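Local coordinates for protein serine protease (Nocardiopsis alba, PDB 2OUA) that probably cleaves peptide bonds within proteins as the mature, secreted domain of an acid-resistant, chymotrypsin-like serine protease of the alpha-lytic protease type, at residues 86-94 and 147-155. Numbering follows the deposited sequence.
Sequences ATVSGSSTA and FISGTQAQG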
loop_
_atom_site.group_PDB
_atom_site.type_symbol
_atom_site.label_atom_id
_atom_site.label_comp_id
_atom_site.label_asym_id
_atom_site.label_seq_id
_atom_site.Cartn_x
_atom_site.Cartn_y
_atom_site.Cartn_z
ATOM N N ALA A 86 -7.546 -5.286 -10.708
ATOM C CA ALA A 86 -7.156 -6.605 -10.249
ATOM C C ALA A 86 -8.117 -6.802 -9.085
ATOM O O ALA A 86 -8.552 -5.826 -8.471
ATOM C CB ALA A 86 -5.718 -6.601 -9.747
ATOM N N THR A 87 -8.472 -8.042 -8.793
ATOM C CA THR A 87 -9.384 -8.309 -7.689
ATOM C C THR A 87 -8.615 -8.923 -6.526
ATOM O O THR A 87 -7.664 -9.673 -6.730
ATOM C CB THR A 87 -10.503 -9.271 -8.116
ATOM O OG1 THR A 87 -9.919 -10.454 -8.671
ATOM C CG2 THR A 87 -11.390 -8.619 -9.164
ATOM N N VAL A 88 -9.028 -8.589 -5.308
ATOM C CA VAL A 88 -8.387 -9.108 -4.106
ATOM C C VAL A 88 -9.258 -10.206 -3.517
ATOM O O VAL A 88 -10.408 -9.961 -3.143
ATOM C CB VAL A 88 -8.203 -7.995 -3.043
ATOM C CG1 VAL A 88 -7.496 -8.557 -1.808
ATOM C CG2 VAL A 88 -7.408 -6.842 -3.636
ATOM N N SER A 89 -8.720 -11.420 -3.441
ATOM C CA SER A 89 -9.475 -12.542 -2.890
ATOM C C SER A 89 -8.848 -13.035 -1.589
ATOM O O SER A 89 -9.410 -13.880 -0.895
ATOM C CB SER A 89 -9.540 -13.690 -3.902
ATOM O OG SER A 89 -8.279 -14.314 -4.052
ATOM N N GLY A 90 -7.679 -12.497 -1.260
ATOM C CA GLY A 90 -7.005 -12.897 -0.037
ATOM C C GLY A 90 -5.613 -12.309 0.031
ATOM O O GLY A 90 -5.277 -11.424 -0.755
ATOM N N SER A 91 -4.803 -12.795 0.966
ATOM C CA SER A 91 -3.442 -12.303 1.110
ATOM C C SER A 91 -2.429 -13.423 1.317
ATOM O O SER A 91 -1.506 -13.289 2.118
ATOM C CB SER A 91 -3.353 -11.305 2.275
ATOM O OG SER A 91 -3.761 -11.892 3.497
ATOM N N SER A 92 -2.605 -14.534 0.607
ATOM C CA SER A 92 -1.660 -15.638 0.722
ATOM C C SER A 92 -0.330 -15.124 0.185
ATOM O O SER A 92 -0.271 -14.538 -0.898
ATOM C CB SER A 92 -2.120 -16.846 -0.098
ATOM O OG SER A 92 -3.312 -17.394 0.432
ATOM N N THR A 93 0.731 -15.348 0.951
ATOM C CA THR A 93 2.062 -14.889 0.578
ATOM C C THR A 93 2.598 -15.568 -0.676
ATOM O O THR A 93 2.575 -16.794 -0.792
ATOM C CB THR A 93 3.058 -15.127 1.733
ATOM O OG1 THR A 93 2.572 -14.484 2.918
ATOM C CG2 THR A 93 4.422 -14.558 1.386
ATOM N N ALA A 94 3.082 -14.761 -1.611
ATOM C CA ALA A 94 3.643 -15.275 -2.850
ATOM C C ALA A 94 5.104 -15.651 -2.609
ATOM O O ALA A 94 5.810 -14.994 -1.837
ATOM C CB ALA A 94 3.542 -14.221 -3.950
ATOM N N PHE A 147 0.765 -3.747 -3.687
ATOM C CA PHE A 147 1.670 -4.716 -4.308
ATOM C C PHE A 147 0.796 -5.957 -4.232
ATOM O O PHE A 147 0.372 -6.380 -3.144
ATOM C CB PHE A 147 2.975 -4.970 -3.542
ATOM C CG PHE A 147 4.130 -4.154 -4.041
ATOM C CD1 PHE A 147 4.361 -2.898 -3.501
ATOM C CD2 PHE A 147 4.952 -4.604 -5.072
ATOM C CE1 PHE A 147 5.386 -2.103 -3.970
ATOM C CE2 PHE A 147 5.999 -3.797 -5.558
ATOM C CZ PHE A 147 6.205 -2.543 -4.997
ATOM N N ILE A 148 0.507 -6.521 -5.394
ATOM C CA ILE A 148 -0.369 -7.676 -5.464
ATOM C C ILE A 148 0.136 -8.713 -6.467
ATOM O O ILE A 148 0.697 -8.362 -7.504
ATOM C CB ILE A 148 -1.800 -7.207 -5.856
ATOM C CG1 ILE A 148 -2.768 -8.387 -5.883
ATOM C CG2 ILE A 148 -1.756 -6.499 -7.207
ATOM C CD1 ILE A 148 -4.201 -7.983 -6.174
ATOM N N SER A 149 -0.039 -9.989 -6.139
ATOM C CA SER A 149 0.365 -11.078 -7.028
ATOM C C SER A 149 -0.904 -11.841 -7.386
ATOM O O SER A 149 -1.486 -12.515 -6.539
ATOM C CB SER A 149 1.357 -12.016 -6.336
ATOM O OG SER A 149 2.545 -11.330 -5.988
ATOM N N GLY A 150 -1.329 -11.734 -8.640
ATOM C CA GLY A 150 -2.549 -12.411 -9.052
ATOM C C GLY A 150 -3.708 -11.768 -8.317
ATOM O O GLY A 150 -3.992 -10.588 -8.522
ATOM N N THR A 151 -4.369 -12.530 -7.450
ATOM C CA THR A 151 -5.488 -12.005 -6.674
ATOM C C THR A 151 -5.133 -11.974 -5.186
ATOM O O THR A 151 -6.004 -11.777 -4.338
ATOM C CB THR A 151 -6.761 -12.865 -6.854
ATOM O OG1 THR A 151 -6.499 -14.209 -6.428
ATOM C CG2 THR A 151 -7.197 -12.877 -8.314
ATOM N N GLN A 152 -3.853 -12.162 -4.876
ATOM C CA GLN A 152 -3.405 -12.169 -3.482
ATOM C C GLN A 152 -2.637 -10.909 -3.086
ATOM O O GLN A 152 -1.577 -10.619 -3.638
ATOM C CB GLN A 152 -2.524 -13.399 -3.217
ATOM C CG GLN A 152 -3.205 -14.731 -3.495
ATOM C CD GLN A 152 -4.498 -14.902 -2.716
ATOM O OE1 GLN A 152 -4.512 -14.808 -1.487
ATOM N NE2 GLN A 152 -5.591 -15.157 -3.430
ATOM N N ALA A 153 -3.178 -10.163 -2.128
ATOM C CA ALA A 153 -2.535 -8.943 -1.645
ATOM C C ALA A 153 -1.208 -9.304 -0.983
ATOM O O ALA A 153 -1.141 -10.240 -0.183
ATOM C CB ALA A 153 -3.445 -8.236 -0.643
ATOM N N GLN A 154 -0.156 -8.555 -1.306
ATOM C CA GLN A 154 1.166 -8.830 -0.748
ATOM C C GLN A 154 1.668 -7.760 0.217
ATOM O O GLN A 154 2.208 -8.081 1.273
ATOM C CB GLN A 154 2.185 -9.013 -1.878
ATOM C CG GLN A 154 1.833 -10.132 -2.856
ATOM C CD GLN A 154 1.733 -11.484 -2.181
ATOM O OE1 GLN A 154 2.664 -11.920 -1.510
ATOM N NE2 GLN A 154 0.592 -12.156 -2.359
ATOM N N GLY A 155 1.499 -6.490 -0.141
ATOM C CA GLY A 155 1.962 -5.430 0.739
ATOM C C GLY A 155 1.709 -4.029 0.218
ATOM O O GLY A 155 0.969 -3.845 -0.750
HETATM O O HOH W 1 -6.590 -9.856 -10.139
HETATM O O HOH W 2 -8.180 -16.777 -2.423
HETATM O O HOH W 3 0.613 -11.559 1.614
HETATM O O HOH W 4 -6.106 -16.743 -0.094
#
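Residues 86-94, the extended linker between the two barrels of this chymotrypsin-like protease, wrap around the beta hairpin 147-155 of the second barrel and bind it through backbone hydrogen bonds and hydrogen bonds from the side-chain amides of two glutamines. At the type II' turn Ser149-Gln152, Ser89 N gives an almost straight bond to Thr151 O (2.9 Å, 178° at the hydrogen), in the carbonyl plane. Beside it the hydroxyls of Ser89 and Thr151 share a hydrogen bond (OG to OG1, 3.0 Å), while the methyl CG2 of Thr151 lies alongside Thr87. One step on, Ala153 N donates to Gly90 O (2.8 Å), where Gly90 and Gln152 form a single, isolated beta bridge.

Two bent glutamines then read the linker backbone. The chain of Gln152 folds at chi2 (-56°), which turns its OE1 toward the linker backbone, where it accepts from Ser92 N at 2.8 Å, on a lone pair; a water also donates to this oxygen. Gln154 uses both ends of its amide: NE2 donates to Ser92 O at 2.9 Å, nearly within the amide plane, and OE1 accepts from Ala94 N at 2.9 Å, tilted from the carbonyl plane. The second N-H of Gln154 goes to Gln152 O, reaching it from the face opposite Ser149 N. Three hydrogen bonds, two given by NE2 and one taken by OE1, thus fix the rotation of this amide.

On the apolar side of the contact, Ile148 CD1 packs against both Ala86 CB and Val88 CG2. Trp109 of strand 108-116 touches Ala86 and Ile148, Leu186 of strand 185-186 covers Val88 and Ala153, and Ser91 OG bonds Asn176 at helix 176-181.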